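Local coordinates for protein helianthamide (Stichodactyla helianthus, PDB 4X0N) that probably inhibits pancreatic alpha-amylase as a small, disulfide-rich sea anemone polypeptide of beta-defensin-like fold, at residues Gly3-Cys6 with Val12-Ile15. Sequence-based numbering, arbitrary orientation.
Sequences GNSC and VSGI
Two flat groups meet partners face-on here: the carboxamide of Asn-4 and the peptide group joining Gly-14 to Ile-15. CG2 of Ile-15 sits over one face of the Asn-4 amide, at its nitrogen end, 3.2 Å from ND2. The two side chains run at a slant to each other. With chi1 at -62°, CG2 lies anti to the Ile-15 backbone N, and this methyl is the branch that meets the amide. It is a van der Waals contact of a methyl group with the face of an amide.

The sulfur of Cys-6 lies on one face of the Gly-14 peptide. SG is 3.3 Å from Gly-14 C, almost straight above it. A chi1 of 40° sets SG between the Cys-6 backbone N and carbonyl carbon. Gly-14 has no side chain, so the sulfur meets its peptide directly. Cys-6 N also comes from the sulfur's side of the peptide, and it gives a 2.9 Å hydrogen bond to Gly-14 O. The return bond, Gly-14 N to Cys-6 O, is also 2.9 Å and is nearly straight, 176° at the hydrogen. CA of Ser-5 adds a CA-H...O contact to Gly-14 O at 3.4 Å.

Ser-5 and Ser-13 bring their hydroxyls near each other, with OG to OG 3.5 Å. Their hydrogen bonds go to another protein chain: Ser-5 OG to a polar side chain, Ser-13 OG to backbone. The side with Ser-5 and Ser-13, turned away from the Cys-6 sulfur, faces that chain.

Cys-6 and Gly-14 form an antiparallel hydrogen-bonded pair between strands 6-9 and 12-17. Beyond it, the Cys-6 disulfide reaches Cys-38 on strand 37-40, spanning the strand that carries Gly-14. An antiparallel sheet cross-linked by three disulfides, paired first-fifth, second-fourth and third-sixth, is characteristic of the beta-defensin fold.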
loop_
_atom_site.group_PDB
_atom_site.type_symbol
_atom_site.label_atom_id
_atom_site.label_comp_id
_atom_site.label_asym_id
_atom_site.label_seq_id
_atom_site.Cartn_x
_atom_site.Cartn_y
_atom_site.Cartn_z
ATOM N N GLY B 3 -5.377 -12.697 -16.337
ATOM C CA GLY B 3 -5.240 -11.984 -17.594
ATOM C C GLY B 3 -3.795 -11.709 -17.951
ATOM O O GLY B 3 -2.886 -12.038 -17.186
ATOM N N ASN B 4 -3.571 -11.104 -19.113
ATOM C CA ASN B 4 -2.231 -10.645 -19.448
ATOM C C ASN B 4 -2.057 -9.152 -19.248
ATOM O O ASN B 4 -2.864 -8.342 -19.701
ATOM C CB ASN B 4 -1.775 -11.085 -20.843
ATOM C CG ASN B 4 -2.585 -10.456 -21.955
ATOM O OD1 ASN B 4 -3.683 -9.945 -21.734
ATOM N ND2 ASN B 4 -2.051 -10.506 -23.171
ATOM N N SER B 5 -0.983 -8.810 -18.553
ATOM C CA SER B 5 -0.788 -7.476 -18.034
ATOM C C SER B 5 0.584 -7.487 -17.400
ATOM O O SER B 5 0.910 -8.395 -16.637
ATOM C CB SER B 5 -1.845 -7.187 -16.970
ATOM O OG SER B 5 -1.655 -5.903 -16.406
ATOM N N CYS B 6 1.398 -6.491 -17.714
ATOM C CA CYS B 6 2.716 -6.432 -17.105
ATOM C C CYS B 6 2.989 -5.025 -16.608
ATOM O O CYS B 6 3.247 -4.105 -17.380
ATOM C CB CYS B 6 3.789 -6.905 -18.092
ATOM S SG CYS B 6 3.551 -6.360 -19.797
ATOM N N VAL B 12 2.055 3.103 -16.026
ATOM C CA VAL B 12 2.625 2.381 -17.159
ATOM C C VAL B 12 2.466 0.871 -17.002
ATOM O O VAL B 12 3.177 0.237 -16.221
ATOM C CB VAL B 12 4.127 2.696 -17.341
ATOM C CG1 VAL B 12 4.689 1.911 -18.516
ATOM C CG2 VAL B 12 4.349 4.192 -17.533
ATOM N N SER B 13 1.525 0.300 -17.744
ATOM C CA SER B 13 1.351 -1.141 -17.756
ATOM C C SER B 13 1.252 -1.615 -19.202
ATOM O O SER B 13 0.639 -0.950 -20.037
ATOM C CB SER B 13 0.082 -1.512 -16.994
ATOM O OG SER B 13 0.115 -2.868 -16.585
ATOM N N GLY B 14 1.854 -2.764 -19.494
ATOM C CA GLY B 14 1.848 -3.306 -20.839
ATOM C C GLY B 14 1.042 -4.578 -21.028
ATOM O O GLY B 14 0.415 -5.088 -20.095
ATOM N N ILE B 15 1.111 -5.112 -22.245
ATOM C CA ILE B 15 0.520 -6.400 -22.588
ATOM C C ILE B 15 1.612 -7.376 -23.016
ATOM O O ILE B 15 2.463 -7.044 -23.838
ATOM C CB ILE B 15 -0.491 -6.247 -23.743
ATOM C CG1 ILE B 15 -1.648 -5.336 -23.323
ATOM C CG2 ILE B 15 -1.017 -7.601 -24.191
ATOM C CD1 ILE B 15 -2.673 -5.105 -24.416
#